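Local coordinates for phytoene synthase (Enterococcus hirae, PDB 5IYS), which probably condenses two farnesyl diphosphate molecules head to head, as dehydrosqualene synthases do, and here holds magnesium and two copies of a farnesyl thiodiphosphate analogue, at residues Phe34-Lys39 with Cys238-Ala243; Ala50-Ala55 with Phe107-Gly112; Val174-Gln179 with Ser262-Lys267. All coordinates share one frame; numbering follows the deposited sequence.

Contact 1. Residues Phe34-Lys39 with Cys238-Ala243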
loop_
_atom_site.group_PDB
_atom_site.type_symbol
_atom_site.label_atom_id
_atom_site.label_comp_id
_atom_site.label_asym_id
_atom_site.label_seq_id
_atom_site.Cartn_x
_atom_site.Cartn_y
_atom_site.Cartn_z
ATOM N N PHE A 34 -7.891 -4.521 -8.377
ATOM C CA PHE A 34 -9.017 -4.842 -7.503
ATOM C C PHE A 34 -10.360 -4.847 -8.173
ATOM O O PHE A 34 -11.323 -5.369 -7.633
ATOM C CB PHE A 34 -9.003 -4.018 -6.206
ATOM C CG PHE A 34 -7.925 -4.456 -5.239
ATOM C CD1 PHE A 34 -7.968 -5.720 -4.683
ATOM C CD2 PHE A 34 -6.794 -3.677 -5.032
ATOM C CE1 PHE A 34 -6.947 -6.157 -3.827
ATOM C CE2 PHE A 34 -5.784 -4.082 -4.150
ATOM C CZ PHE A 34 -5.864 -5.319 -3.534
ATOM N N SER A 35 -10.433 -4.276 -9.371
ATOM C CA SER A 35 -11.654 -4.295 -10.153
ATOM C C SER A 35 -11.994 -5.701 -10.630
ATOM O O SER A 35 -13.129 -5.961 -11.024
ATOM C CB SER A 35 -11.533 -3.338 -11.345
ATOM O OG SER A 35 -10.721 -3.934 -12.339
ATOM N N GLN A 36 -11.062 -6.630 -10.463
ATOM C CA GLN A 36 -11.327 -8.037 -10.780
ATOM C C GLN A 36 -12.120 -8.777 -9.702
ATOM O O GLN A 36 -12.510 -9.920 -9.920
ATOM C CB GLN A 36 -10.012 -8.771 -11.020
ATOM C CG GLN A 36 -9.291 -8.234 -12.260
ATOM C CD GLN A 36 -7.902 -8.821 -12.407
ATOM O OE1 GLN A 36 -7.648 -9.709 -13.231
ATOM N NE2 GLN A 36 -7.021 -8.409 -11.512
ATOM N N LEU A 37 -12.279 -8.159 -8.534
ATOM C CA LEU A 37 -13.151 -8.690 -7.484
ATOM C C LEU A 37 -14.596 -8.617 -7.915
ATOM O O LEU A 37 -14.980 -7.738 -8.699
ATOM C CB LEU A 37 -12.993 -7.843 -6.217
ATOM C CG LEU A 37 -11.647 -7.938 -5.519
ATOM C CD1 LEU A 37 -11.561 -6.899 -4.358
ATOM C CD2 LEU A 37 -11.526 -9.393 -5.045
ATOM N N PRO A 38 -15.430 -9.489 -7.346
ATOM C CA PRO A 38 -16.867 -9.268 -7.487
ATOM C C PRO A 38 -17.193 -7.849 -7.015
ATOM O O PRO A 38 -16.549 -7.357 -6.083
ATOM C CB PRO A 38 -17.468 -10.258 -6.491
ATOM C CG PRO A 38 -16.405 -11.321 -6.284
ATOM C CD PRO A 38 -15.107 -10.556 -6.373
ATOM N N LYS A 39 -18.267 -7.286 -7.558
ATOM C CA LYS A 39 -18.535 -5.854 -7.505
ATOM C C LYS A 39 -18.569 -5.326 -6.069
ATOM O O LYS A 39 -17.940 -4.327 -5.790
ATOM C CB LYS A 39 -19.873 -5.529 -8.194
ATOM C CG LYS A 39 -20.186 -4.032 -8.275
ATOM C CD LYS A 39 -21.328 -3.696 -9.250
ATOM C CE LYS A 39 -21.624 -2.182 -9.252
ATOM N NZ LYS A 39 -23.011 -1.762 -9.676
ATOM N N CYS A 238 -11.353 -14.044 -4.984
ATOM C CA CYS A 238 -10.521 -12.883 -4.623
ATOM C C CYS A 238 -9.059 -13.052 -5.003
ATOM O O CYS A 238 -8.257 -12.133 -4.862
ATOM C CB CYS A 238 -10.613 -12.576 -3.125
ATOM S SG CYS A 238 -12.284 -12.107 -2.593
ATOM N N ARG A 239 -8.660 -14.262 -5.393
ATOM C CA ARG A 239 -7.256 -14.499 -5.661
ATOM C C ARG A 239 -6.662 -13.741 -6.841
ATOM O O ARG A 239 -5.527 -13.302 -6.774
ATOM C CB ARG A 239 -7.030 -15.998 -5.877
ATOM C CG ARG A 239 -7.242 -16.765 -4.590
ATOM C CD ARG A 239 -6.917 -18.258 -4.841
ATOM N NE ARG A 239 -7.452 -19.016 -3.727
ATOM C CZ ARG A 239 -7.822 -20.286 -3.785
ATOM N NH1 ARG A 239 -7.741 -20.950 -4.928
ATOM N NH2 ARG A 239 -8.220 -20.889 -2.671
ATOM N N GLN A 240 -7.346 -13.750 -7.977
ATOM C CA GLN A 240 -6.839 -13.092 -9.186
ATOM C C GLN A 240 -6.587 -11.607 -8.906
ATOM O O GLN A 240 -5.526 -11.068 -9.248
ATOM C CB GLN A 240 -7.891 -13.259 -10.293
ATOM C CG GLN A 240 -7.605 -12.565 -11.621
ATOM C CD GLN A 240 -6.315 -13.002 -12.282
ATOM O OE1 GLN A 240 -5.945 -14.189 -12.255
ATOM N NE2 GLN A 240 -5.693 -12.073 -12.995
ATOM N N ALA A 241 -7.508 -10.970 -8.198
ATOM C CA ALA A 241 -7.351 -9.519 -7.894
ATOM C C ALA A 241 -6.177 -9.271 -6.947
ATOM O O ALA A 241 -5.344 -8.385 -7.185
ATOM C CB ALA A 241 -8.665 -8.963 -7.304
ATOM N N LEU A 242 -6.051 -10.085 -5.898
ATOM C CA LEU A 242 -4.998 -9.816 -4.941
ATOM C C LEU A 242 -3.616 -10.108 -5.526
ATOM O O LEU A 242 -2.666 -9.362 -5.331
ATOM C CB LEU A 242 -5.226 -10.677 -3.689
ATOM C CG LEU A 242 -4.095 -10.623 -2.662
ATOM C CD1 LEU A 242 -3.916 -9.267 -2.050
ATOM C CD2 LEU A 242 -4.328 -11.702 -1.577
ATOM N N ALA A 243 -3.449 -11.269 -6.161
ATOM C CA ALA A 243 -2.203 -11.548 -6.859
ATOM C C ALA A 243 -1.850 -10.525 -7.934
ATOM O O ALA A 243 -0.688 -10.110 -8.078
ATOM C CB ALA A 243 -2.263 -12.980 -7.441
HETATM O O HOH W 1 -10.481 -11.844 -7.978
#

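Contact 2. Residues Ala50-Ala55 with Phe107-Gly112. With FPS (S-[(2E,6E)-3,7,11-trimethyldodeca-2,6,10-trienyl] trihydrogen thiodiphosphate), chain H; FPS (S-[(2E,6E)-3,7,11-trimethyldodeca-2,6,10-trienyl] trihydrogen thiodiphosphate), chain G.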
loop_
_atom_site.group_PDB
_atom_site.type_symbol
_atom_site.label_atom_id
_atom_site.label_comp_id
_atom_site.label_asym_id
_atom_site.label_seq_id
_atom_site.Cartn_x
_atom_site.Cartn_y
_atom_site.Cartn_z
ATOM N N ALA A 50 -10.084 4.966 -0.283
ATOM C CA ALA A 50 -10.451 6.363 -0.023
ATOM C C ALA A 50 -10.021 6.844 1.367
ATOM O O ALA A 50 -9.616 7.993 1.535
ATOM C CB ALA A 50 -11.967 6.552 -0.206
ATOM N N PHE A 51 -10.305 6.056 2.391
ATOM C CA PHE A 51 -9.885 6.410 3.742
ATOM C C PHE A 51 -8.364 6.559 3.787
ATOM O O PHE A 51 -7.854 7.591 4.248
ATOM C CB PHE A 51 -10.356 5.372 4.754
ATOM C CG PHE A 51 -9.682 5.500 6.098
ATOM C CD1 PHE A 51 -8.439 4.912 6.311
ATOM C CD2 PHE A 51 -10.262 6.255 7.116
ATOM C CE1 PHE A 51 -7.795 5.017 7.558
ATOM C CE2 PHE A 51 -9.635 6.367 8.377
ATOM C CZ PHE A 51 -8.379 5.781 8.569
ATOM N N CYS A 52 -7.645 5.585 3.225
ATOM C CA CYS A 52 -6.172 5.653 3.238
ATOM C C CYS A 52 -5.629 6.876 2.481
ATOM O O CYS A 52 -4.664 7.540 2.900
ATOM C CB CYS A 52 -5.587 4.379 2.634
ATOM S SG CYS A 52 -5.889 2.901 3.646
ATOM N N ARG A 53 -6.114 7.037 1.258
ATOM C CA ARG A 53 -5.672 8.145 0.391
ATOM C C ARG A 53 -5.903 9.488 1.074
ATOM O O ARG A 53 -5.035 10.371 1.029
ATOM C CB ARG A 53 -6.416 8.078 -0.954
ATOM C CG ARG A 53 -5.973 9.032 -2.077
ATOM C CD ARG A 53 -4.486 9.404 -2.117
ATOM N NE ARG A 53 -3.623 8.352 -2.651
ATOM C CZ ARG A 53 -2.295 8.351 -2.575
ATOM N NH1 ARG A 53 -1.642 9.335 -1.958
ATOM N NH2 ARG A 53 -1.615 7.358 -3.128
ATOM N N ARG A 54 -7.022 9.622 1.780
ATOM C CA ARG A 54 -7.321 10.889 2.467
ATOM C C ARG A 54 -6.348 11.155 3.607
ATOM O O ARG A 54 -5.751 12.242 3.685
ATOM C CB ARG A 54 -8.775 10.946 2.970
ATOM C CG ARG A 54 -9.019 12.141 3.888
ATOM C CD ARG A 54 -10.438 12.177 4.479
ATOM N NE ARG A 54 -11.457 12.261 3.442
ATOM C CZ ARG A 54 -12.763 12.154 3.671
ATOM N NH1 ARG A 54 -13.234 12.055 4.915
ATOM N NH2 ARG A 54 -13.597 12.214 2.645
ATOM N N ALA A 55 -6.054 10.121 4.401
ATOM C CA ALA A 55 -5.133 10.270 5.527
ATOM C C ALA A 55 -3.746 10.637 5.020
ATOM O O ALA A 55 -3.023 11.427 5.639
ATOM C CB ALA A 55 -5.063 8.988 6.350
ATOM N N PHE A 107 -6.666 2.785 12.880
ATOM C CA PHE A 107 -6.019 3.639 13.870
ATOM C C PHE A 107 -4.501 3.598 13.630
ATOM O O PHE A 107 -3.829 4.621 13.648
ATOM C CB PHE A 107 -6.347 3.085 15.270
ATOM C CG PHE A 107 -7.652 3.558 15.839
ATOM C CD1 PHE A 107 -7.817 4.889 16.227
ATOM C CD2 PHE A 107 -8.692 2.668 16.048
ATOM C CE1 PHE A 107 -9.024 5.325 16.783
ATOM C CE2 PHE A 107 -9.864 3.068 16.680
ATOM C CZ PHE A 107 -10.049 4.406 17.006
ATOM N N ASP A 108 -3.966 2.404 13.383
ATOM C CA ASP A 108 -2.549 2.242 13.054
ATOM C C ASP A 108 -2.101 3.096 11.855
ATOM O O ASP A 108 -1.005 3.639 11.865
ATOM C CB ASP A 108 -2.187 0.754 12.840
ATOM C CG ASP A 108 -2.243 -0.066 14.126
ATOM O OD1 ASP A 108 -2.221 0.560 15.215
ATOM O OD2 ASP A 108 -2.255 -1.335 14.073
ATOM N N MET A 109 -2.861 3.084 10.762
ATOM C CA MET A 109 -2.601 3.971 9.633
ATOM C C MET A 109 -2.481 5.449 10.051
ATOM O O MET A 109 -1.547 6.133 9.636
ATOM C CB MET A 109 -3.698 3.785 8.564
ATOM C CG MET A 109 -3.683 4.768 7.366
ATOM S SD MET A 109 -2.125 4.721 6.465
ATOM C CE MET A 109 -2.328 3.314 5.354
ATOM N N LEU A 110 -3.417 5.953 10.850
ATOM C CA LEU A 110 -3.354 7.378 11.209
ATOM C C LEU A 110 -2.089 7.616 12.050
ATOM O O LEU A 110 -1.487 8.671 11.982
ATOM C CB LEU A 110 -4.590 7.787 12.002
ATOM C CG LEU A 110 -5.872 7.548 11.187
ATOM C CD1 LEU A 110 -7.055 8.239 11.856
ATOM C CD2 LEU A 110 -5.680 8.078 9.773
ATOM N N THR A 111 -1.705 6.639 12.870
ATOM C CA THR A 111 -0.545 6.802 13.755
ATOM C C THR A 111 0.723 6.839 12.917
ATOM O O THR A 111 1.644 7.627 13.183
ATOM C CB THR A 111 -0.432 5.577 14.694
ATOM O OG1 THR A 111 -1.553 5.569 15.578
ATOM C CG2 THR A 111 0.870 5.606 15.489
ATOM N N GLY A 112 0.753 6.023 11.861
ATOM C CA GLY A 112 1.884 6.038 10.957
ATOM C C GLY A 112 1.946 7.341 10.179
ATOM O O GLY A 112 3.020 7.937 10.018
HETATM C C1 FPS H . 1.492 5.372 -0.577
HETATM S S1 FPS H . 3.182 5.312 -0.071
HETATM C C2 FPS H . 0.621 5.661 0.621
HETATM C C3 FPS H . 0.386 4.800 1.628
HETATM C C4 FPS H . 1.052 3.454 1.742
HETATM C C5 FPS H . -0.558 5.242 2.722
HETATM C C6 FPS H . -2.014 5.209 2.257
HETATM C C7 FPS H . -2.330 3.900 1.555
HETATM C C8 FPS H . -2.984 3.877 0.384
HETATM C C10 FPS H . -3.193 2.526 -0.258
HETATM C C9 FPS H . -3.402 5.149 -0.305
HETATM C C11 FPS H . -4.508 1.882 0.122
HETATM C C12 FPS H . -4.677 0.802 -0.938
HETATM C C13 FPS H . -5.702 -0.070 -0.973
HETATM C C14 FPS H . -6.813 -0.076 0.032
HETATM C C15 FPS H . -5.721 -1.093 -2.065
HETATM P PA FPS H . 3.702 7.253 -0.432
HETATM O O1A FPS H . 2.867 8.150 0.405
HETATM O O2A FPS H . 5.250 7.448 -0.035
HETATM O O3A FPS H . 3.692 7.461 -2.039
HETATM P PB FPS H . 2.680 8.323 -2.918
HETATM O O1B FPS H . 3.526 9.406 -3.532
HETATM O O2B FPS H . 1.561 8.957 -2.121
HETATM O O3B FPS H . 2.094 7.378 -3.946
HETATM C C1 FPS G . 0.687 2.459 -2.804
HETATM S S1 FPS G . -0.771 3.432 -2.784
HETATM C C2 FPS G . 0.381 1.391 -1.769
HETATM C C3 FPS G . 1.292 0.850 -0.942
HETATM C C4 FPS G . 2.734 1.260 -1.012
HETATM C C5 FPS G . 0.903 -0.215 0.066
HETATM C C6 FPS G . -0.578 -0.591 0.072
HETATM C C7 FPS G . -0.739 -1.900 0.819
HETATM C C8 FPS G . -1.636 -2.832 0.449
HETATM C C10 FPS G . -1.789 -4.040 1.347
HETATM C C9 FPS G . -2.527 -2.687 -0.761
HETATM C C11 FPS G . -1.576 -5.310 0.518
HETATM C C12 FPS G . -1.898 -6.550 1.337
HETATM C C13 FPS G . -3.098 -7.176 1.345
HETATM C C14 FPS G . -3.287 -8.420 2.174
HETATM C C15 FPS G . -4.260 -6.689 0.519
HETATM P PA FPS G . -0.958 4.557 -4.505
HETATM O O1A FPS G . -2.362 4.855 -4.798
HETATM O O2A FPS G . -0.286 5.951 -4.033
HETATM O O3A FPS G . -0.101 4.060 -5.756
HETATM P PB FPS G . 1.427 4.608 -5.831
HETATM O O1B FPS G . 1.507 5.834 -6.697
HETATM O O2B FPS G . 2.198 3.404 -6.319
HETATM O O3B FPS G . 1.995 5.013 -4.488
#

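Contact 3. Residues Val174-Gln179 with Ser262-Lys267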
loop_
_atom_site.group_PDB
_atom_site.type_symbol
_atom_site.label_atom_id
_atom_site.label_comp_id
_atom_site.label_asym_id
_atom_site.label_seq_id
_atom_site.Cartn_x
_atom_site.Cartn_y
_atom_site.Cartn_z
ATOM N N VAL A 174 13.348 7.044 -4.426
ATOM C CA VAL A 174 14.439 7.560 -3.610
ATOM C C VAL A 174 14.734 9.044 -3.900
ATOM O O VAL A 174 14.877 9.856 -2.982
ATOM C CB VAL A 174 15.704 6.723 -3.761
ATOM C CG1 VAL A 174 16.872 7.410 -3.074
ATOM C CG2 VAL A 174 15.491 5.308 -3.213
ATOM N N GLY A 175 14.811 9.409 -5.174
ATOM C CA GLY A 175 15.216 10.774 -5.529
ATOM C C GLY A 175 14.202 11.847 -5.169
ATOM O O GLY A 175 14.561 12.883 -4.588
ATOM N N GLU A 176 12.949 11.616 -5.552
ATOM C CA GLU A 176 11.835 12.521 -5.241
ATOM C C GLU A 176 11.684 12.654 -3.726
ATOM O O GLU A 176 11.520 13.766 -3.211
ATOM C CB GLU A 176 10.522 12.042 -5.885
ATOM C CG GLU A 176 10.169 12.754 -7.214
ATOM C CD GLU A 176 9.818 11.808 -8.371
ATOM O OE1 GLU A 176 8.958 10.916 -8.175
ATOM O OE2 GLU A 176 10.361 11.975 -9.494
ATOM N N ASP A 177 11.856 11.548 -3.005
ATOM C CA ASP A 177 11.761 11.590 -1.532
ATOM C C ASP A 177 12.839 12.510 -0.946
ATOM O O ASP A 177 12.552 13.396 -0.133
ATOM C CB ASP A 177 11.892 10.189 -0.935
ATOM C CG ASP A 177 10.595 9.385 -1.023
ATOM O OD1 ASP A 177 9.547 9.997 -1.285
ATOM O OD2 ASP A 177 10.633 8.147 -0.861
ATOM N N TYR A 178 14.085 12.280 -1.354
ATOM C CA TYR A 178 15.191 13.069 -0.825
ATOM C C TYR A 178 14.973 14.552 -1.097
ATOM O O TYR A 178 15.303 15.401 -0.257
ATOM C CB TYR A 178 16.529 12.636 -1.419
ATOM C CG TYR A 178 17.693 13.405 -0.825
ATOM C CD1 TYR A 178 18.095 13.185 0.482
ATOM C CD2 TYR A 178 18.360 14.374 -1.562
ATOM C CE1 TYR A 178 19.142 13.899 1.028
ATOM C CE2 TYR A 178 19.410 15.092 -1.022
ATOM C CZ TYR A 178 19.798 14.843 0.271
ATOM O OH TYR A 178 20.844 15.553 0.818
ATOM N N GLN A 179 14.504 14.859 -2.303
ATOM C CA GLN A 179 14.202 16.236 -2.695
ATOM C C GLN A 179 13.273 16.866 -1.677
ATOM O O GLN A 179 13.295 18.078 -1.479
ATOM C CB GLN A 179 13.487 16.275 -4.042
ATOM C CG GLN A 179 14.391 16.214 -5.253
ATOM C CD GLN A 179 13.631 16.459 -6.548
ATOM O OE1 GLN A 179 12.446 16.125 -6.668
ATOM N NE2 GLN A 179 14.323 17.010 -7.542
ATOM N N SER A 262 17.847 4.383 -12.183
ATOM C CA SER A 262 17.429 5.780 -12.100
ATOM C C SER A 262 16.757 6.072 -10.754
ATOM O O SER A 262 15.960 5.258 -10.249
ATOM C CB SER A 262 16.458 6.096 -13.237
ATOM O OG SER A 262 15.362 5.192 -13.207
ATOM N N LEU A 263 17.049 7.250 -10.204
ATOM C CA LEU A 263 16.539 7.629 -8.893
ATOM C C LEU A 263 15.282 8.488 -9.009
ATOM O O LEU A 263 14.521 8.618 -8.047
ATOM C CB LEU A 263 17.621 8.355 -8.090
ATOM C CG LEU A 263 18.918 7.560 -7.890
ATOM C CD1 LEU A 263 20.014 8.400 -7.260
ATOM C CD2 LEU A 263 18.705 6.270 -7.098
ATOM N N PHE A 264 15.039 9.019 -10.202
ATOM C CA PHE A 264 13.883 9.880 -10.449
ATOM C C PHE A 264 12.994 9.300 -11.537
ATOM O O PHE A 264 13.430 8.469 -12.331
ATOM C CB PHE A 264 14.302 11.292 -10.871
ATOM C CG PHE A 264 14.966 12.077 -9.785
ATOM C CD1 PHE A 264 16.338 11.983 -9.595
ATOM C CD2 PHE A 264 14.223 12.904 -8.949
ATOM C CE1 PHE A 264 16.955 12.708 -8.591
ATOM C CE2 PHE A 264 14.838 13.608 -7.935
ATOM C CZ PHE A 264 16.197 13.478 -7.734
ATOM N N ASP A 265 11.757 9.779 -11.580
ATOM C CA ASP A 265 10.869 9.545 -12.706
ATOM C C ASP A 265 10.615 8.051 -12.903
ATOM O O ASP A 265 10.724 7.540 -14.020
ATOM C CB ASP A 265 11.460 10.175 -13.978
ATOM C CG ASP A 265 10.544 10.029 -15.172
ATOM O OD1 ASP A 265 9.334 10.284 -15.013
ATOM O OD2 ASP A 265 11.019 9.601 -16.247
ATOM N N ASN A 266 10.234 7.372 -11.824
ATOM C CA ASN A 266 10.058 5.919 -11.846
ATOM C C ASN A 266 8.587 5.518 -11.725
ATOM O O ASN A 266 8.247 4.334 -11.791
ATOM C CB ASN A 266 10.859 5.263 -10.712
ATOM C CG ASN A 266 12.365 5.349 -10.929
ATOM O OD1 ASN A 266 13.140 5.461 -9.980
ATOM N ND2 ASN A 266 12.783 5.211 -12.177
ATOM N N LYS A 267 7.720 6.515 -11.588
ATOM C CA LYS A 267 6.303 6.263 -11.406
ATOM C C LYS A 267 5.614 6.121 -12.757
ATOM O O LYS A 267 6.048 6.719 -13.749
ATOM C CB LYS A 267 5.641 7.404 -10.632
ATOM C CG LYS A 267 6.001 7.485 -9.163
ATOM C CD LYS A 267 5.276 8.665 -8.509
ATOM C CE LYS A 267 6.090 9.216 -7.335
ATOM N NZ LYS A 267 5.333 9.343 -6.037
HETATM O O HOH W 2 12.095 9.502 -7.192
HETATM O O HOH W 3 9.973 8.064 -9.036
#

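Contact 1. Residues Phe34-Lys39 with Cys238-Ala243
In the all-helical fold of the squalene/phytoene synthase family, the connection between helices 28-34 and 39-60 leans on helix 236-258, with F34, Q36 and L37 meeting one face of that helix around A241. The connection is a type I beta turn from F34 to L37, closed by the backbone bond from L37 N to F34 O (3.1 Å), and P38 follows as N-cap of helix 39-60. Within this turn F34, Q36 and L37 converge on A241, while S35 turns away. The methyl CB of A241 lies 3.6 Å from L37 CG and 4.0 Å from Q36 CB, while F34 reaches it through its backbone and an obliquely placed ring. L37 has CG beside the backbone N (chi1 -68°), which turns the branch toward the helix, with CD2 3.7 Å from SG of C238. L37 also packs against A42 and V45 of helix 39-60, tying both helices to the turn. F34 and L242, at the edge of this apolar layer, each touch a different bound farnesyl thiodiphosphate analogue and so link it to the substrate pocket.

The polar margin is held by two glutamines. Q36 NE2 is engaged by A33 O and by S244 OG, which fixes the rotation of the amide and presents OE1 to Q240; the NE2 of Q240 also serves L279 O, which brings helix 272-287 into the contact. A water joins the two segments, taking the N-H of A241 at 3.1 Å from A241 N and giving a weak bond to the carbonyl of Q36. Q240 NE2 donates to Q36 OE1 over 3.1 Å, tilted 27° from the carbonyl plane, with the two amides turned 77° against each other.

Contact 2. Residues Ala50-Ala55 with Phe107-Gly112
The ring of F51 meets M109 and L110 obliquely: CE1 lies 4.1 Å from M109 CG, and CZ lies 3.7 Å from L110 CD2. Elsewhere around it stand two more aromatics, F106 in an edge-to-face pair and W89 with its plane steeply inclined. The other flat group, the guanidinium of R53, has C9 of one farnesyl thiodiphosphate (chain H) over one face and that ligand's O2B at its edge, in plane. Its NH1 donates to O2B across 3.2 Å in a nearly straight bond (168°) and also forms a salt bridge with D57.

Helices 39-60 and 104-116 run almost parallel here, 18° apart with local axes separated by 10.4 Å, a spacing bridged by side chains. L110 CD2 wedges against A55 CB at 3.6 Å as well as against F51. M109, with CG anti to the backbone N (chi1 173°) and bends further out, curls its tail toward the ligand: CE is 4.0 Å from C52 SG and 3.6 Å from C6 of the chain H ligand, whose C7 touches C52 CB at 3.5 Å.

F51, A55 and L110 thus join the helices, while C52 and M109 also line the isoprenoid chain. Against these apolar and sulfur contacts, R53 holds the chain H diphosphate, consistent with anchoring an anionic head group three residues before the magnesium ligand D56.

Contact 3. Residues Val174-Gln179 with Ser262-Lys267
L263 O accepts the backbone N-H of G175, 3.0 Å from G175 N, in a somewhat bent bond (140°). The same oxygen takes a second proton from a water at 2.7 Å, and that water in turn accepts from E176 N at 2.8 Å. One loop carbonyl therefore serves two successive amides in the first turn of helix 174-179, one directly and one through the water.

The opposite sense of donation occurs at the carboxylate of E176. Its OE2 receives a weak but fairly straight bond from D265 N (3.3 Å). The N-H of N266 is met instead by a second water, which lies near E176 OE1. The carboxylate of D265 looks elsewhere, to a salt bridge with K269.

F264 closes the apolar side. With CG beside the backbone N (chi1 -68°), its ring is turned onto the helix where G175 has no side chain, and G175 CA stands over one face in a CH-pi contact, 3.8 Å from the ring centroid. Q179 approaches at the edge, CD being 3.4 Å from F264 CE2, with amide and ring planes 63° apart.

K267 passes E176 with CE 3.4 Å from OE1, but its NZ continues to a salt bridge with O1B of a bound farnesyl thiodiphosphate. NZ also makes a weak, long ion pair with D173, which binds magnesium in a structure of this protein, though no such ion is bound to it in this chain. Direct and water-mediated bonds thus pin the loop to helix 174-179, which probably helps place K267 at the diphosphate.

In the fold
The three contacts lie around the ligand pocket of a single, strand-free helical domain. Contact 2 pairs two early helices, 39-60 and 104-116; contact 1 brackets it in sequence, joining the turn that leads into helix 39-60 to helix 236-258. Contact 3 follows contact 2 and uses the loop after helix 236-258, so it alternates along the chain with contact 1. Centres of contacts 1 and 2 are 22 Å apart, those of 2 and 3 are 23 Å, and contacts 1 and 3, on opposite sides of the chain's centre, are 30 Å apart. None touches another, yet each contributes pocket residues: contact 1 at the isoprenoid tails, contact 3 at a diphosphate, contact 2 along both.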